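Local coordinates for Ketoacyl_synth_N domain-containing protein (Photorhabdus luminescens subsp. laumondii, PDB 6SMO) that pairs with a ketosynthase-type chain, holds a polyketide-like molecule in a pocket, and is probably related in role to the 3-oxoacyl-[acyl-carrier-protein] synthases, at residues V75-E78 with M79-A83; Y250-D254 with K255-N259; A170-S174 with N175-E179. All blocks are in the same frame, centred on the assembly; numbering follows the deposited sequence.

Contact 1: V75-E78 with M79-A83; sequences VAVE and MALKA
Val77 and Leu81 stand one helical turn apart and extend alongside each other from the same flank of the helix, with CG1 of Val77 3.7 Å from CD1 of Leu81. Both belong to helix 68-84, whose backbone joins the two segments through four successive i to i+4 hydrogen bonds. The shortest, from Leu81 N to Val77 O, spans 2.9 Å, and its N-H points at the oxygen at 156°.

Met79 runs past the carbonyl oxygen of Val75, which also accepts its own backbone N-H. Its CB rests 3.6 Å from Val75 O. The first torsion (chi1 -74°) sets CG beside the backbone N, pointing back down the helix, and CG closes to 3.3 Å from the same oxygen. From there the chain runs extended: SD passes at 3.6 Å from Val75 O and CE at 4.0 Å, while the side chain packs on Tyr57 and Ile13. An unbranched, flexible thioether suits this place, since it can lie along the helix and still reach both of these residues.

On another flank, Glu78 and Lys82 run alongside each other. Carboxylate oxygen OE2 of Glu78 lies 4.2 Å from Lys82 NZ, which probably favours the pair electrostatically without making a salt bridge. The other oxygen, OE1, is hydrogen-bonded to Tyr146 of helix 137-146, so the glutamate is tied chiefly to that helix.

Small Ala76 and Ala80 let the backbone come close to strand 218-229, where they meet Phe224 and Val226 among others, and Val77 and Leu81 pack on helix 137-146. This is the i, i+4 pattern of an amphipathic helix lying against a sheet, here in the N-terminal ketoacyl-synthase half of a thiolase-type fold.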
ATOM      1  N   VAL C  75      -8.318  17.345   1.656  1.00 42.11           N
ATOM      2  CA  VAL C  75      -9.436  18.336   1.572  1.00 42.81           C
ATOM      3  C   VAL C  75     -10.776  17.590   1.631  1.00 42.90           C
ATOM      4  O   VAL C  75     -11.721  18.138   2.230  1.00 43.51           O
ATOM      5  CB  VAL C  75      -9.342  19.238   0.322  1.00 43.22           C
ATOM      6  CG1 VAL C  75      -8.071  20.074   0.324  1.00 43.22           C
ATOM      7  CG2 VAL C  75      -9.465  18.462  -0.981  1.00 43.22           C
ATOM      8  N   ALA C  76     -10.849  16.393   1.040  1.00 42.04           N
ATOM      9  CA  ALA C  76     -12.051  15.523   1.028  1.00 41.82           C
ATOM     10  C   ALA C  76     -12.332  15.005   2.446  1.00 41.90           C
ATOM     11  O   ALA C  76     -13.509  15.022   2.855  1.00 42.25           O
ATOM     12  CB  ALA C  76     -11.862  14.387   0.052  1.00 41.44           C
ATOM     13  N   VAL C  77     -11.286  14.569   3.159  1.00 41.55           N
ATOM     14  CA  VAL C  77     -11.365  14.031   4.552  1.00 41.49           C
ATOM     15  C   VAL C  77     -11.801  15.157   5.501  1.00 42.39           C
ATOM     16  O   VAL C  77     -12.647  14.886   6.377  1.00 41.65           O
ATOM     17  CB  VAL C  77     -10.030  13.395   4.989  1.00 40.99           C
ATOM     18  CG1 VAL C  77      -9.936  13.218   6.498  1.00 40.87           C
ATOM     19  CG2 VAL C  77      -9.790  12.068   4.286  1.00 40.61           C
ATOM     20  N   GLU C  78     -11.247  16.364   5.334  1.00 43.74           N
ATOM     21  CA  GLU C  78     -11.533  17.542   6.199  1.00 45.42           C
ATOM     22  C   GLU C  78     -13.016  17.917   6.079  1.00 45.38           C
ATOM     23  O   GLU C  78     -13.637  18.178   7.128  1.00 46.35           O
ATOM     24  CB  GLU C  78     -10.626  18.721   5.836  1.00 46.71           C
ATOM     25  CG  GLU C  78     -10.817  19.940   6.725  1.00 48.72           C
ATOM     26  CD  GLU C  78     -10.674  19.686   8.218  1.00 49.87           C
ATOM     27  OE1 GLU C  78      -9.636  19.128   8.626  1.00 50.66           O
ATOM     28  OE2 GLU C  78     -11.608  20.040   8.969  1.00 51.15           O
ATOM     29  N   MET C  79     -13.555  17.937   4.854  1.00 44.55           N
ATOM     30  CA  MET C  79     -14.986  18.239   4.563  1.00 44.54           C
ATOM     31  C   MET C  79     -15.881  17.177   5.216  1.00 43.52           C
ATOM     32  O   MET C  79     -16.918  17.560   5.794  1.00 43.14           O
ATOM     33  CB  MET C  79     -15.253  18.267   3.054  1.00 44.81           C
ATOM     34  CG  MET C  79     -14.702  19.501   2.364  1.00 45.63           C
ATOM     35  SD  MET C  79     -14.724  19.365   0.558  1.00 45.92           S
ATOM     36  CE  MET C  79     -13.787  20.826   0.113  1.00 46.71           C
ATOM     37  N   ALA C  80     -15.485  15.902   5.128  1.00 42.59           N
ATOM     38  CA  ALA C  80     -16.233  14.732   5.649  1.00 42.06           C
ATOM     39  C   ALA C  80     -16.278  14.769   7.184  1.00 41.99           C
ATOM     40  O   ALA C  80     -17.360  14.501   7.744  1.00 40.84           O
ATOM     41  CB  ALA C  80     -15.606  13.455   5.142  1.00 41.39           C
ATOM     42  N   LEU C  81     -15.153  15.087   7.833  1.00 42.58           N
ATOM     43  CA  LEU C  81     -15.034  15.164   9.316  1.00 43.44           C
ATOM     44  C   LEU C  81     -15.841  16.355   9.850  1.00 44.20           C
ATOM     45  O   LEU C  81     -16.373  16.244  10.972  1.00 44.30           O
ATOM     46  CB  LEU C  81     -13.559  15.280   9.717  1.00 43.49           C
ATOM     47  CG  LEU C  81     -12.745  13.989   9.640  1.00 43.45           C
ATOM     48  CD1 LEU C  81     -11.260  14.276   9.809  1.00 43.55           C
ATOM     49  CD2 LEU C  81     -13.210  12.982  10.682  1.00 43.45           C
ATOM     50  N   LYS C  82     -15.919  17.450   9.084  1.00 44.80           N
ATOM     51  CA  LYS C  82     -16.644  18.690   9.475  1.00 45.82           C
ATOM     52  C   LYS C  82     -18.154  18.423   9.440  1.00 45.19           C
ATOM     53  O   LYS C  82     -18.864  18.946  10.321  1.00 45.10           O
ATOM     54  CB  LYS C  82     -16.274  19.860   8.557  1.00 47.15           C
ATOM     55  CG  LYS C  82     -16.185  21.215   9.248  1.00 49.22           C
ATOM     56  CD  LYS C  82     -14.908  21.394  10.044  1.00 50.48           C
ATOM     57  CE  LYS C  82     -14.843  22.713  10.784  1.00 51.53           C
ATOM     58  NZ  LYS C  82     -13.520  22.917  11.418  1.00 51.96           N
ATOM     59  N   ALA C  83     -18.616  17.643   8.457  1.00 44.64           N
ATOM     60  CA  ALA C  83     -20.032  17.248   8.267  1.00 44.97           C
ATOM     61  C   ALA C  83     -20.464  16.281   9.378  1.00 45.37           C
ATOM     62  O   ALA C  83     -21.631  16.367   9.808  1.00 45.94           O
ATOM     63  CB  ALA C  83     -20.219  16.633   6.901  1.00 44.28           C
TER

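Contact 2: Y250-D254 with K255-N259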
ATOM      1  N   TYR C 250     -15.987 -10.075  -5.190  1.00 38.39           N
ATOM      2  CA  TYR C 250     -15.735 -11.343  -5.927  1.00 38.80           C
ATOM      3  C   TYR C 250     -14.998 -11.040  -7.236  1.00 38.63           C
ATOM      4  O   TYR C 250     -14.796  -9.854  -7.567  1.00 38.07           O
ATOM      5  CB  TYR C 250     -17.050 -12.086  -6.175  1.00 39.64           C
ATOM      6  CG  TYR C 250     -17.676 -12.665  -4.933  1.00 40.73           C
ATOM      7  CD1 TYR C 250     -17.340 -13.929  -4.477  1.00 41.33           C
ATOM      8  CD2 TYR C 250     -18.605 -11.941  -4.203  1.00 41.37           C
ATOM      9  CE1 TYR C 250     -17.911 -14.462  -3.332  1.00 42.29           C
ATOM     10  CE2 TYR C 250     -19.187 -12.457  -3.056  1.00 42.08           C
ATOM     11  CZ  TYR C 250     -18.839 -13.722  -2.618  1.00 42.45           C
ATOM     12  OH  TYR C 250     -19.408 -14.236  -1.490  1.00 44.17           O
ATOM     13  N   PHE C 251     -14.600 -12.101  -7.945  1.00 39.00           N
ATOM     14  CA  PHE C 251     -13.858 -12.060  -9.232  1.00 39.25           C
ATOM     15  C   PHE C 251     -14.500 -13.038 -10.220  1.00 40.00           C
ATOM     16  O   PHE C 251     -15.131 -14.019  -9.778  1.00 39.70           O
ATOM     17  CB  PHE C 251     -12.380 -12.387  -9.001  1.00 39.08           C
ATOM     18  CG  PHE C 251     -11.473 -12.014 -10.145  1.00 39.21           C
ATOM     19  CD1 PHE C 251     -11.022 -10.711 -10.295  1.00 39.15           C
ATOM     20  CD2 PHE C 251     -11.071 -12.962 -11.074  1.00 39.55           C
ATOM     21  CE1 PHE C 251     -10.188 -10.366 -11.348  1.00 39.55           C
ATOM     22  CE2 PHE C 251     -10.238 -12.615 -12.127  1.00 39.90           C
ATOM     23  CZ  PHE C 251      -9.798 -11.318 -12.262  1.00 39.89           C
ATOM     24  N   ALA C 252     -14.342 -12.766 -11.519  1.00 40.72           N
ATOM     25  CA  ALA C 252     -14.856 -13.582 -12.643  1.00 41.99           C
ATOM     26  C   ALA C 252     -13.739 -13.794 -13.664  1.00 43.00           C
ATOM     27  O   ALA C 252     -13.460 -12.904 -14.465  1.00 43.22           O
ATOM     28  CB  ALA C 252     -16.052 -12.901 -13.263  1.00 41.93           C
ATOM     29  N   PRO C 253     -13.049 -14.960 -13.657  1.00 44.37           N
ATOM     30  CA  PRO C 253     -11.984 -15.225 -14.628  1.00 45.21           C
ATOM     31  C   PRO C 253     -12.473 -15.360 -16.080  1.00 46.70           C
ATOM     32  O   PRO C 253     -11.685 -15.089 -16.969  1.00 47.20           O
ATOM     33  CB  PRO C 253     -11.366 -16.546 -14.140  1.00 45.37           C
ATOM     34  CG  PRO C 253     -12.469 -17.209 -13.345  1.00 45.27           C
ATOM     35  CD  PRO C 253     -13.225 -16.066 -12.702  1.00 44.62           C
ATOM     36  N   ASP C 254     -13.733 -15.763 -16.287  1.00 48.20           N
ATOM     37  CA  ASP C 254     -14.336 -15.976 -17.633  1.00 49.64           C
ATOM     38  C   ASP C 254     -15.792 -15.489 -17.638  1.00 49.95           C
ATOM     39  O   ASP C 254     -16.288 -15.081 -16.569  1.00 49.87           O
ATOM     40  CB  ASP C 254     -14.226 -17.444 -18.057  1.00 50.97           C
ATOM     41  CG  ASP C 254     -14.964 -18.416 -17.151  1.00 51.74           C
ATOM     42  OD1 ASP C 254     -15.081 -18.124 -15.944  1.00 51.02           O
ATOM     43  OD2 ASP C 254     -15.415 -19.460 -17.663  1.00 53.83           O
ATOM     44  N   LYS C 255     -16.439 -15.536 -18.809  1.00 50.94           N
ATOM     45  CA  LYS C 255     -17.819 -15.028 -19.054  1.00 51.92           C
ATOM     46  C   LYS C 255     -18.858 -15.910 -18.348  1.00 51.71           C
ATOM     47  O   LYS C 255     -19.937 -15.384 -18.014  1.00 51.13           O
ATOM     48  CB  LYS C 255     -18.110 -14.972 -20.558  1.00 52.62           C
ATOM     49  CG  LYS C 255     -17.374 -13.878 -21.320  1.00 53.06           C
ATOM     50  CD  LYS C 255     -17.744 -13.803 -22.786  1.00 54.13           C
ATOM     51  CE  LYS C 255     -17.136 -12.608 -23.488  1.00 54.57           C
ATOM     52  NZ  LYS C 255     -17.472 -12.591 -24.932  1.00 55.21           N
ATOM     53  N   ASN C 256     -18.557 -17.197 -18.143  1.00 52.31           N
ATOM     54  CA  ASN C 256     -19.490 -18.186 -17.535  1.00 52.70           C
ATOM     55  C   ASN C 256     -19.726 -17.823 -16.063  1.00 53.42           C
ATOM     56  O   ASN C 256     -20.903 -17.720 -15.666  1.00 54.35           O
ATOM     57  CB  ASN C 256     -18.979 -19.621 -17.692  1.00 52.90           C
ATOM     58  CG  ASN C 256     -18.890 -20.062 -19.139  1.00 52.56           C
ATOM     59  OD1 ASN C 256     -17.842 -20.523 -19.588  1.00 53.26           O
ATOM     60  ND2 ASN C 256     -19.977 -19.919 -19.879  1.00 51.84           N
ATOM     61  N   THR C 257     -18.650 -17.625 -15.294  1.00 53.54           N
ATOM     62  CA  THR C 257     -18.686 -17.288 -13.843  1.00 53.96           C
ATOM     63  C   THR C 257     -19.201 -15.856 -13.642  1.00 53.63           C
ATOM     64  O   THR C 257     -19.783 -15.591 -12.573  1.00 52.80           O
ATOM     65  CB  THR C 257     -17.308 -17.468 -13.192  1.00 53.99           C
ATOM     66  OG1 THR C 257     -16.360 -16.699 -13.931  1.00 54.31           O
ATOM     67  CG2 THR C 257     -16.865 -18.915 -13.142  1.00 54.28           C
ATOM     68  N   ARG C 258     -18.987 -14.975 -14.629  1.00 53.83           N
ATOM     69  CA  ARG C 258     -19.382 -13.539 -14.603  1.00 54.08           C
ATOM     70  C   ARG C 258     -20.862 -13.412 -14.219  1.00 54.78           C
ATOM     71  O   ARG C 258     -21.160 -12.665 -13.265  1.00 53.95           O
ATOM     72  CB  ARG C 258     -19.109 -12.901 -15.970  1.00 54.38           C
ATOM     73  CG  ARG C 258     -19.491 -11.431 -16.078  1.00 54.83           C
ATOM     74  CD  ARG C 258     -19.486 -10.949 -17.517  1.00 55.31           C
ATOM     75  NE  ARG C 258     -20.432 -11.691 -18.342  1.00 55.97           N
ATOM     76  CZ  ARG C 258     -20.501 -11.639 -19.670  1.00 56.73           C
ATOM     77  NH1 ARG C 258     -21.406 -12.364 -20.306  1.00 57.22           N
ATOM     78  NH2 ARG C 258     -19.675 -10.872 -20.361  1.00 57.04           N
ATOM     79  N   ASN C 259     -21.744 -14.115 -14.937  1.00 56.69           N
ATOM     80  CA  ASN C 259     -23.222 -14.050 -14.768  1.00 58.47           C
ATOM     81  C   ASN C 259     -23.619 -14.645 -13.410  1.00 58.22           C
ATOM     82  O   ASN C 259     -24.589 -14.140 -12.810  1.00 58.93           O
ATOM     83  CB  ASN C 259     -23.952 -14.753 -15.916  1.00 60.26           C
ATOM     84  CG  ASN C 259     -23.855 -14.007 -17.231  1.00 61.12           C
ATOM     85  OD1 ASN C 259     -22.953 -13.197 -17.430  1.00 61.73           O
ATOM     86  ND2 ASN C 259     -24.779 -14.278 -18.139  1.00 62.00           N
TER
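Between Ala252 and Arg258 the backbone doubles back, bringing their CA atoms to 4.9 Å. Strand 242-251 has just ended; Ala252 is still extended, Pro253 turns the chain, and Asp254 occupies the N-cap position in front of helix 255-261. The first helical turn is closed only weakly, by Arg258 N to Asp254 O at 3.3 Å.

The side chain of Thr257 probably reinforces this start. Its OG1 lies 2.8 Å from Asp254 OD1 and 3.1 Å from Asp254 O; a single hydroxyl proton has both within reach, and the choice between them is not settled. With chi1 55°, OG1 is held between the backbone N and the carbonyl carbon of its own residue, which turns it back to the N-cap residue, and the Asp254 and Thr257 side chains stand roughly perpendicular. Aspartate suits the position, as its negative charge probably interacts favourably with the positive end of the helix dipole.

Ala252 CB makes an apolar contact with Arg258 CA at 3.6 Å, a place where a small side chain fits the close backbones. Separately, Pro253 CD borders the hydroxyl, 3.4 Å from Thr257 OG1. Farther out, the guanidinium of Arg258 has CG of Lys255 over one face, near the rim. Its NE gives an N-H to Asn259 OD1 at 3.1 Å, the oxygen lying at the edge in the guanidinium plane, while NH2 makes a weak bond to Val209 O.

The turn thus leads from a strand paired antiparallel with strand 362-369 into a helix whose Arg258 and Asn259 lean on Ile289 of helix 286-296. Phe251 and Pro253 meanwhile face the partner PKS_KS chain, packing on its Ala180 and Ser181 respectively.

Contact 3: A170-S174 with N175-E179; sequences AEAIS and NGVAE
Glu171 and Asn175 meet twice, through backbone and through side chains. Asn175 N gives a helical hydrogen bond to Glu171 O at 2.9 Å, and Asn175 ND2 reaches Glu171 OE2, also at 2.9 Å but bent to 130° and weak, the carboxylate and amide planes standing 62° apart. The stronger partner of OE2 is Arg209 of the neighbouring PKS_KS chain, with which it forms a salt bridge.

The helix ends in a Schellman motif. Val177 N bonds to Ala172 O at 2.7 Å, nearly straight at 164°, and Gly176 N bonds weakly to Ile173 O at 3.3 Å, with a second weak bond to Ala172 O. Gly176 is the C-prime residue, and its positive phi is one that glycine adopts readily. The reversal is backed by an apolar touch, Ala172 CB to Val177 CB at 4.2 Å, and by a CA-H...O contact from Ile173 CA to Ala178 O at 3.5 Å.

One turn earlier, Ala170 O accepts from Ser174 N and also from Ser174 OG, which is 2.7 Å from Ala170 O and above the carbonyl plane; a buried serine hydroxyl is thereby satisfied within its own helix. Arg95 bonds Gly176 O and forms a salt bridge with Glu179 OE2. Ala172 O and Ile173 O are thus met by Val177 N and Gly176 N, while the charges of Glu171 and Glu179 are probably balanced by arginines, one of them in the other subunit.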
ATOM      1  N   ALA C 170     -15.462  -1.101   6.896  1.00 35.65           N
ATOM      2  CA  ALA C 170     -16.711  -1.508   7.585  1.00 36.32           C
ATOM      3  C   ALA C 170     -16.481  -2.824   8.341  1.00 37.03           C
ATOM      4  O   ALA C 170     -16.964  -2.937   9.485  1.00 37.28           O
ATOM      5  CB  ALA C 170     -17.839  -1.628   6.589  1.00 36.05           C
ATOM      6  N   GLU C 171     -15.767  -3.775   7.726  1.00 37.66           N
ATOM      7  CA  GLU C 171     -15.426  -5.095   8.328  1.00 38.38           C
ATOM      8  C   GLU C 171     -14.540  -4.894   9.564  1.00 38.67           C
ATOM      9  O   GLU C 171     -14.716  -5.649  10.540  1.00 39.20           O
ATOM     10  CB  GLU C 171     -14.737  -6.009   7.310  1.00 38.61           C
ATOM     11  CG  GLU C 171     -15.662  -7.059   6.719  1.00 39.34           C
ATOM     12  CD  GLU C 171     -16.122  -8.117   7.709  1.00 39.84           C
ATOM     13  OE1 GLU C 171     -17.318  -8.472   7.681  1.00 40.11           O
ATOM     14  OE2 GLU C 171     -15.281  -8.583   8.508  1.00 39.86           O
ATOM     15  N   ALA C 172     -13.620  -3.924   9.518  1.00 38.81           N
ATOM     16  CA  ALA C 172     -12.726  -3.555  10.641  1.00 39.32           C
ATOM     17  C   ALA C 172     -13.564  -3.040  11.820  1.00 40.20           C
ATOM     18  O   ALA C 172     -13.234  -3.391  12.970  1.00 40.91           O
ATOM     19  CB  ALA C 172     -11.711  -2.535  10.187  1.00 38.93           C
ATOM     20  N   ILE C 173     -14.609  -2.251  11.540  1.00 40.47           N
ATOM     21  CA  ILE C 173     -15.575  -1.735  12.558  1.00 41.05           C
ATOM     22  C   ILE C 173     -16.449  -2.899  13.043  1.00 42.05           C
ATOM     23  O   ILE C 173     -16.724  -2.956  14.258  1.00 43.32           O
ATOM     24  CB  ILE C 173     -16.425  -0.571  12.000  1.00 40.97           C
ATOM     25  CG1 ILE C 173     -15.562   0.631  11.609  1.00 40.67           C
ATOM     26  CG2 ILE C 173     -17.514  -0.172  12.988  1.00 41.21           C
ATOM     27  CD1 ILE C 173     -16.252   1.611  10.688  1.00 40.64           C
ATOM     28  N   SER C 174     -16.868  -3.782  12.129  1.00 42.32           N
ATOM     29  CA  SER C 174     -17.706  -4.979  12.413  1.00 43.02           C
ATOM     30  C   SER C 174     -16.995  -5.896  13.417  1.00 43.63           C
ATOM     31  O   SER C 174     -17.646  -6.312  14.397  1.00 44.22           O
ATOM     32  CB  SER C 174     -18.048  -5.722  11.145  1.00 43.15           C
ATOM     33  OG  SER C 174     -18.718  -4.874  10.226  1.00 43.50           O
ATOM     34  N   ASN C 175     -15.710  -6.184  13.181  1.00 43.64           N
ATOM     35  CA  ASN C 175     -14.881  -7.112  14.000  1.00 43.72           C
ATOM     36  C   ASN C 175     -14.371  -6.399  15.261  1.00 42.82           C
ATOM     37  O   ASN C 175     -13.871  -7.099  16.164  1.00 43.22           O
ATOM     38  CB  ASN C 175     -13.722  -7.693  13.185  1.00 44.57           C
ATOM     39  CG  ASN C 175     -14.188  -8.576  12.046  1.00 45.30           C
ATOM     40  OD1 ASN C 175     -15.097  -9.386  12.213  1.00 46.78           O
ATOM     41  ND2 ASN C 175     -13.567  -8.433  10.885  1.00 45.82           N
ATOM     42  N   GLY C 176     -14.480  -5.067  15.315  1.00 41.43           N
ATOM     43  CA  GLY C 176     -14.167  -4.251  16.506  1.00 41.03           C
ATOM     44  C   GLY C 176     -12.700  -3.861  16.569  1.00 40.46           C
ATOM     45  O   GLY C 176     -12.150  -3.832  17.688  1.00 40.82           O
ATOM     46  N   VAL C 177     -12.092  -3.552  15.418  1.00 39.76           N
ATOM     47  CA  VAL C 177     -10.665  -3.122  15.300  1.00 39.69           C
ATOM     48  C   VAL C 177     -10.580  -1.623  15.619  1.00 38.96           C
ATOM     49  O   VAL C 177      -9.599  -1.216  16.272  1.00 39.33           O
ATOM     50  CB  VAL C 177     -10.084  -3.432  13.904  1.00 39.73           C
ATOM     51  CG1 VAL C 177      -8.619  -3.033  13.800  1.00 39.88           C
ATOM     52  CG2 VAL C 177     -10.260  -4.895  13.523  1.00 39.81           C
ATOM     53  N   ALA C 178     -11.564  -0.841  15.162  1.00 37.69           N
ATOM     54  CA  ALA C 178     -11.667   0.620  15.393  1.00 37.81           C
ATOM     55  C   ALA C 178     -13.141   1.039  15.454  1.00 37.54           C
ATOM     56  O   ALA C 178     -13.988   0.310  14.904  1.00 37.82           O
ATOM     57  CB  ALA C 178     -10.927   1.359  14.305  1.00 37.72           C
ATOM     58  N   GLU C 179     -13.425   2.175  16.101  1.00 37.72           N
ATOM     59  CA  GLU C 179     -14.791   2.747  16.261  1.00 38.21           C
ATOM     60  C   GLU C 179     -15.118   3.668  15.080  1.00 37.18           C
ATOM     61  O   GLU C 179     -16.288   3.678  14.661  1.00 36.95           O
ATOM     62  CB  GLU C 179     -14.920   3.521  17.576  1.00 39.14           C
ATOM     63  CG  GLU C 179     -15.488   2.691  18.709  1.00 40.36           C
ATOM     64  CD  GLU C 179     -14.638   1.491  19.087  1.00 41.09           C
ATOM     65  OE1 GLU C 179     -15.148   0.357  19.010  1.00 42.00           O
ATOM     66  OE2 GLU C 179     -13.466   1.696  19.455  1.00 42.18           O
TER

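How the contacts relate
Contact 1 is the core contact of the three, mid-helix and largely apolar; contact 3 is partly buried at a helix end, and contact 2 lies at the surface. Contacts 1 and 3 both lie in the N-terminal ketoacyl-synthase region, and helices 68-84 and 161-175 both pack on strands 218-229 and 5-13, with the contact centres 21 Å apart. Contact 2, on the opposite side of the chain's centre from contact 1 and about 37 Å away between centres, belongs to a different strand and helix. Contacts 2 and 3 form complementary ends, an aspartate N-cap and a Schellman C-cap with glycine at C-prime, and both reach the partner chain, whereas contact 1 touches no other chain.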